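Side-chain contacts in putative phosphoribosyltransferase (Neisseria gonorrhoeae, PDB 5VOG), which binds the alarmone guanosine tetraphosphate (ppGpp) and, judging from its family, probably acts as a phosphoribosyltransferase: residues A[112-115]-A[116-120]; A[48-51]-A[52-56]. All blocks are in the same frame, centred on the assembly; numbering follows the deposited sequence.

In the fold
The two contacts illustrate how a dimer can hold one ligand between elements of different subunits. Contact 1 lies on helix 112-121 and contact 2 on helix 49-59, on opposite sides of the chain's centre, with their own centres 19 Å apart and their nearest atoms about 9 Å apart. They do not touch, and each serves a different ppGpp. Thr113 and Met114 of contact 1 hydrogen-bond the 5'-diphosphate of the nucleotide in their own subunit's pocket, whereas Arg56 of contact 2 reaches the 3'-diphosphate of the nucleotide in the second subunit's pocket. In return, Arg56 of the second subunit hydrogen-bonds the ppGpp held by contact 1.

Contact 1: residues A[112-115]-A[116-120]; sequences VTME and FCLKE. With G4P (guanosine-5',3'-tetraphosphate), chain D.
Glu115 and Lys119, one helical turn apart, run side by side and point the same way, ending in a salt bridge of 2.9 Å between Glu115 OE2 and Lys119 NZ. The ammonium meets the anti side of OE2, 33° out of the carboxylate plane. Glu115 CG lies anti to N and Lys119 CG anti to the carbonyl carbon; these different first torsions, followed by extended chains, lay the two alongside each other. The other carboxylate oxygen, OE1, accepts a hydrogen bond from Lys144 N, so the group is gripped twice. On another flank Met114 and Leu118 lie alongside one another, Met114 CG resting 3.7 Å from Leu118 CD1; Val133 packs on Met114 and Val129 on Leu118. A chi1 of -63° turns Thr113 OG1 to the ligand and leaves CG2 4.0 Å from Cys117 SG. Thr113 OG1 donates to O1A of ppGpp over 2.7 Å, with a longer, more bent bond from Thr113 N to the same O1A. Met114 N donates to O1B of ppGpp at 2.9 Å. Backbone amides in the first helical turn thus receive the 5'-diphosphate, an arrangement consistent with the phosphate-binding loop and following helix of type I phosphoribosyltransferases.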
loop_
_atom_site.group_PDB
_atom_site.type_symbol
_atom_site.label_atom_id
_atom_site.label_comp_id
_atom_site.label_asym_id
_atom_site.label_seq_id
_atom_site.Cartn_x
_atom_site.Cartn_y
_atom_site.Cartn_z
ATOM N N VAL A 112 16.702 7.122 9.717
ATOM C CA VAL A 112 17.624 7.130 8.586
ATOM C C VAL A 112 16.859 7.129 7.264
ATOM O O VAL A 112 17.192 7.889 6.346
ATOM C CB VAL A 112 18.620 5.960 8.703
ATOM C CG1 VAL A 112 19.443 5.811 7.435
ATOM C CG2 VAL A 112 19.554 6.202 9.901
ATOM N N THR A 113 15.805 6.313 7.145
ATOM C CA THR A 113 15.022 6.345 5.909
ATOM C C THR A 113 14.276 7.659 5.782
ATOM O O THR A 113 14.214 8.251 4.693
ATOM C CB THR A 113 14.026 5.188 5.863
ATOM O OG1 THR A 113 14.736 3.950 5.855
ATOM C CG2 THR A 113 13.144 5.274 4.598
ATOM N N MET A 114 13.691 8.119 6.890
ATOM C CA MET A 114 12.909 9.346 6.869
ATOM C C MET A 114 13.757 10.532 6.421
ATOM O O MET A 114 13.339 11.319 5.565
ATOM C CB MET A 114 12.316 9.592 8.253
ATOM C CG MET A 114 11.299 10.709 8.303
ATOM S SD MET A 114 10.767 10.991 10.003
ATOM C CE MET A 114 9.980 9.419 10.334
ATOM N N GLU A 115 14.961 10.672 6.991
ATOM C CA GLU A 115 15.839 11.766 6.584
ATOM C C GLU A 115 16.194 11.668 5.107
ATOM O O GLU A 115 16.187 12.675 4.390
ATOM C CB GLU A 115 17.119 11.782 7.424
ATOM C CG GLU A 115 18.098 12.865 6.948
ATOM C CD GLU A 115 19.470 12.821 7.611
ATOM O OE1 GLU A 115 19.577 12.484 8.800
ATOM O OE2 GLU A 115 20.460 13.146 6.921
ATOM N N PHE A 116 16.513 10.458 4.639
ATOM C CA PHE A 116 16.869 10.264 3.238
ATOM C C PHE A 116 15.731 10.704 2.325
ATOM O O PHE A 116 15.940 11.457 1.364
ATOM C CB PHE A 116 17.224 8.790 3.006
ATOM C CG PHE A 116 17.495 8.434 1.567
ATOM C CD1 PHE A 116 18.775 8.509 1.045
ATOM C CD2 PHE A 116 16.474 7.985 0.744
ATOM C CE1 PHE A 116 19.022 8.168 -0.274
ATOM C CE2 PHE A 116 16.723 7.649 -0.578
ATOM C CZ PHE A 116 17.987 7.731 -1.085
ATOM N N CYS A 117 14.511 10.257 2.624
ATOM C CA CYS A 117 13.393 10.566 1.742
ATOM C C CYS A 117 13.027 12.042 1.798
ATOM O O CYS A 117 12.707 12.641 0.766
ATOM C CB CYS A 117 12.183 9.716 2.105
ATOM S SG CYS A 117 12.369 7.971 1.698
ATOM N N LEU A 118 13.024 12.637 2.996
ATOM C CA LEU A 118 12.670 14.048 3.102
ATOM C C LEU A 118 13.699 14.927 2.404
ATOM O O LEU A 118 13.335 15.887 1.714
ATOM C CB LEU A 118 12.523 14.443 4.572
ATOM C CG LEU A 118 11.332 13.771 5.271
ATOM C CD1 LEU A 118 11.268 14.129 6.766
ATOM C CD2 LEU A 118 10.019 14.112 4.556
ATOM N N LYS A 119 14.989 14.621 2.569
ATOM C CA LYS A 119 16.013 15.388 1.864
ATOM C C LYS A 119 15.815 15.312 0.355
ATOM O O LYS A 119 15.960 16.318 -0.349
ATOM C CB LYS A 119 17.403 14.887 2.245
ATOM C CG LYS A 119 17.899 15.429 3.579
ATOM C CD LYS A 119 19.355 15.063 3.811
ATOM C CE LYS A 119 19.893 15.715 5.074
ATOM N NZ LYS A 119 21.331 15.408 5.288
ATOM N N GLU A 120 15.474 14.129 -0.161
ATOM C CA GLU A 120 15.264 14.002 -1.596
ATOM C C GLU A 120 14.029 14.766 -2.049
ATOM O O GLU A 120 14.045 15.403 -3.105
ATOM C CB GLU A 120 15.150 12.526 -1.979
ATOM C CG GLU A 120 16.452 11.764 -1.865
ATOM C CD GLU A 120 17.549 12.361 -2.725
ATOM O OE1 GLU A 120 17.293 12.630 -3.915
ATOM O OE2 GLU A 120 18.666 12.569 -2.204
HETATM P PB G4P D . 12.683 5.411 9.845
HETATM O O1B G4P D . 13.542 6.271 9.064
HETATM O O2B G4P D . 12.822 5.558 11.377
HETATM O O3B G4P D . 11.188 5.595 9.431
HETATM O O3A G4P D . 12.935 3.878 9.485
HETATM P PA G4P D . 14.257 2.999 9.538
HETATM O O1A G4P D . 15.180 3.350 8.437
HETATM O O2A G4P D . 14.864 3.083 10.916
HETATM O "O5'" G4P D . 13.622 1.526 9.383
HETATM C "C5'" G4P D . 14.360 0.415 8.840
HETATM C "C4'" G4P D . 13.466 -0.797 8.863
HETATM O "O4'" G4P D . 13.270 -1.239 10.217
HETATM C "C3'" G4P D . 12.068 -0.567 8.281
HETATM O "O3'" G4P D . 11.865 -1.494 7.192
HETATM C "C2'" G4P D . 11.096 -0.853 9.429
HETATM O "O2'" G4P D . 9.899 -1.514 9.021
HETATM C "C1'" G4P D . 11.953 -1.731 10.337
HETATM N N9 G4P D . 11.564 -1.615 11.744
HETATM C C8 G4P D . 12.041 -0.714 12.658
HETATM N N7 G4P D . 11.491 -0.843 13.843
HETATM C C5 G4P D . 10.597 -1.893 13.694
HETATM C C6 G4P D . 9.711 -2.518 14.627
HETATM O O6 G4P D . 9.549 -2.233 15.817
HETATM N N1 G4P D . 9.001 -3.556 14.056
HETATM C C2 G4P D . 9.108 -3.962 12.751
HETATM N N2 G4P D . 8.357 -5.001 12.375
HETATM N N3 G4P D . 9.927 -3.390 11.873
HETATM C C4 G4P D . 10.635 -2.375 12.404
HETATM P PC G4P D . 12.372 -1.207 5.722
HETATM O O1C G4P D . 13.814 -1.548 5.580
HETATM O O2C G4P D . 12.032 0.236 5.465
HETATM O O3C G4P D . 11.452 -2.122 4.796
HETATM P PD G4P D . 9.898 -2.135 4.437
HETATM O O1D G4P D . 9.368 -0.799 4.840
HETATM O O2D G4P D . 9.836 -2.369 2.910
HETATM O O3D G4P D . 9.322 -3.307 5.186
#

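Contact 2: residues A[48-51]-A[52-56]; sequences GFIP and ARMLR. With G4P (guanosine-5',3'-tetraphosphate), chain B.
The guanidinium groups of Arg53 and Arg56 lie face over face: Arg56 NE stands 3.7 Å above the plane of the Arg53 group, over its centre, and Arg53 NE covers one face of Arg56 nearer the rim. At the edge of Arg56, in its plane, sits the outer 3'-phosphate of the ppGpp bound by the second subunit. Two nearly straight bonds fix it there, Arg56 NH1 to O2D of ppGpp at 2.9 Å and Arg56 NH2 to O3D of ppGpp at 2.8 Å, so this two-pronged grip sets the rotation of the guanidinium. Arg53, turned by its bend at chi2 (58°), instead forms a salt bridge through NH2 with Asp167 of the second subunit. The Phe49 ring stacks on Phe49 of that same subunit. All this springs from helix 49-59, the connecting helix of a beta-alpha-beta unit between strands 40-45 and 63-75, here placed at the dimer interface. On the flank shared between helix 17-33 and the second subunit, Ile50 and Met54 lie side by side, Ile50 CG2 meeting Met54 CE at 3.8 Å, with Ile20, Ile24 and Tyr17 of the second subunit against the methionine. Ala52 CB comes within 3.2 Å of Gly48 O, the oxygen that also accepts the hydrogen bond from Ala52 N, 2.9 Å.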
loop_
_atom_site.group_PDB
_atom_site.type_symbol
_atom_site.label_atom_id
_atom_site.label_comp_id
_atom_site.label_asym_id
_atom_site.label_seq_id
_atom_site.Cartn_x
_atom_site.Cartn_y
_atom_site.Cartn_z
ATOM N N GLY A 48 4.935 1.777 4.517
ATOM C CA GLY A 48 3.968 2.862 4.524
ATOM C C GLY A 48 2.688 2.612 3.744
ATOM O O GLY A 48 1.757 3.416 3.838
ATOM N N PHE A 49 2.621 1.526 2.965
ATOM C CA PHE A 49 1.476 1.316 2.083
ATOM C C PHE A 49 0.180 1.133 2.870
ATOM O O PHE A 49 -0.847 1.734 2.540
ATOM C CB PHE A 49 1.724 0.104 1.178
ATOM C CG PHE A 49 2.671 0.370 0.030
ATOM C CD1 PHE A 49 2.883 1.651 -0.444
ATOM C CD2 PHE A 49 3.362 -0.658 -0.564
ATOM C CE1 PHE A 49 3.766 1.883 -1.511
ATOM C CE2 PHE A 49 4.236 -0.432 -1.629
ATOM C CZ PHE A 49 4.423 0.826 -2.113
ATOM N N ILE A 50 0.188 0.280 3.887
ATOM C CA ILE A 50 -1.062 0.021 4.602
ATOM C C ILE A 50 -1.448 1.246 5.432
ATOM O O ILE A 50 -2.597 1.693 5.340
ATOM C CB ILE A 50 -0.978 -1.273 5.431
ATOM C CG1 ILE A 50 -0.780 -2.466 4.479
ATOM C CG2 ILE A 50 -2.247 -1.446 6.252
ATOM C CD1 ILE A 50 -0.717 -3.816 5.151
ATOM N N PRO A 51 -0.547 1.852 6.218
ATOM C CA PRO A 51 -0.908 3.127 6.873
ATOM C C PRO A 51 -1.441 4.191 5.921
ATOM O O PRO A 51 -2.411 4.885 6.269
ATOM C CB PRO A 51 0.412 3.555 7.525
ATOM C CG PRO A 51 1.080 2.270 7.852
ATOM C CD PRO A 51 0.793 1.397 6.634
ATOM N N ALA A 52 -0.853 4.327 4.722
ATOM C CA ALA A 52 -1.321 5.356 3.791
ATOM C C ALA A 52 -2.732 5.063 3.292
ATOM O O ALA A 52 -3.563 5.975 3.205
ATOM C CB ALA A 52 -0.356 5.501 2.612
ATOM N N ARG A 53 -3.029 3.806 2.939
ATOM C CA ARG A 53 -4.375 3.527 2.444
ATOM C C ARG A 53 -5.406 3.624 3.566
ATOM O O ARG A 53 -6.533 4.083 3.326
ATOM C CB ARG A 53 -4.430 2.161 1.756
ATOM C CG ARG A 53 -5.824 1.816 1.201
ATOM C CD ARG A 53 -6.317 2.863 0.203
ATOM N NE ARG A 53 -7.681 2.629 -0.284
ATOM C CZ ARG A 53 -8.786 2.963 0.375
ATOM N NH1 ARG A 53 -8.715 3.539 1.578
ATOM N NH2 ARG A 53 -9.973 2.722 -0.171
ATOM N N MET A 54 -5.035 3.251 4.798
ATOM C CA MET A 54 -5.923 3.518 5.927
ATOM C C MET A 54 -6.148 5.015 6.096
ATOM O O MET A 54 -7.277 5.466 6.328
ATOM C CB MET A 54 -5.350 2.919 7.216
ATOM C CG MET A 54 -5.376 1.393 7.279
ATOM S SD MET A 54 -4.559 0.899 8.815
ATOM C CE MET A 54 -4.973 -0.845 8.887
ATOM N N LEU A 55 -5.078 5.806 5.973
ATOM C CA LEU A 55 -5.217 7.248 6.104
ATOM C C LEU A 55 -6.105 7.835 5.011
ATOM O O LEU A 55 -6.784 8.839 5.239
ATOM C CB LEU A 55 -3.831 7.882 6.093
ATOM C CG LEU A 55 -3.683 9.308 6.595
ATOM C CD1 LEU A 55 -4.288 9.502 7.991
ATOM C CD2 LEU A 55 -2.206 9.681 6.578
ATOM N N ARG A 56 -6.121 7.221 3.817
ATOM C CA ARG A 56 -6.951 7.759 2.741
ATOM C C ARG A 56 -8.429 7.713 3.095
ATOM O O ARG A 56 -9.210 8.538 2.607
ATOM C CB ARG A 56 -6.705 7.006 1.430
ATOM C CG ARG A 56 -7.029 7.831 0.202
ATOM C CD ARG A 56 -6.858 7.031 -1.084
ATOM N NE ARG A 56 -8.054 6.252 -1.388
ATOM C CZ ARG A 56 -8.217 5.516 -2.485
ATOM N NH1 ARG A 56 -7.243 5.413 -3.378
ATOM N NH2 ARG A 56 -9.354 4.861 -2.676
HETATM P PB G4P B . -10.907 -3.991 -12.335
HETATM O O1B G4P B . -10.301 -3.678 -13.610
HETATM O O2B G4P B . -12.094 -4.977 -12.396
HETATM O O3B G4P B . -9.837 -4.515 -11.326
HETATM O O3A G4P B . -11.419 -2.666 -11.610
HETATM P PA G4P B . -12.439 -1.545 -12.087
HETATM O O1A G4P B . -11.839 -0.677 -13.123
HETATM O O2A G4P B . -13.744 -2.188 -12.485
HETATM O "O5'" G4P B . -12.689 -0.781 -10.690
HETATM C "C5'" G4P B . -13.089 0.602 -10.622
HETATM C "C4'" G4P B . -13.246 0.972 -9.171
HETATM O "O4'" G4P B . -14.407 0.328 -8.620
HETATM C "C3'" G4P B . -12.068 0.566 -8.279
HETATM O "O3'" G4P B . -11.542 1.751 -7.644
HETATM C "C2'" G4P B . -12.654 -0.395 -7.241
HETATM O "O2'" G4P B . -12.097 -0.247 -5.937
HETATM C "C1'" G4P B . -14.132 -0.014 -7.279
HETATM N N9 G4P B . -15.001 -1.137 -6.922
HETATM C C8 G4P B . -15.525 -2.075 -7.771
HETATM N N7 G4P B . -16.258 -2.974 -7.155
HETATM C C5 G4P B . -16.209 -2.600 -5.820
HETATM C C6 G4P B . -16.817 -3.171 -4.657
HETATM O O6 G4P B . -17.544 -4.167 -4.601
HETATM N N1 G4P B . -16.518 -2.461 -3.511
HETATM C C2 G4P B . -15.731 -1.340 -3.460
HETATM N N2 G4P B . -15.564 -0.769 -2.264
HETATM N N3 G4P B . -15.159 -0.799 -4.532
HETATM C C4 G4P B . -15.437 -1.470 -5.666
HETATM P PC G4P B . -10.498 2.706 -8.349
HETATM O O1C G4P B . -11.181 3.654 -9.272
HETATM O O2C G4P B . -9.507 1.784 -9.006
HETATM O O3C G4P B . -9.774 3.464 -7.149
HETATM P PD G4P B . -8.808 3.006 -5.965
HETATM O O1D G4P B . -8.292 1.658 -6.348
HETATM O O2D G4P B . -7.697 4.080 -5.909
HETATM O O3D G4P B . -9.653 3.040 -4.719
#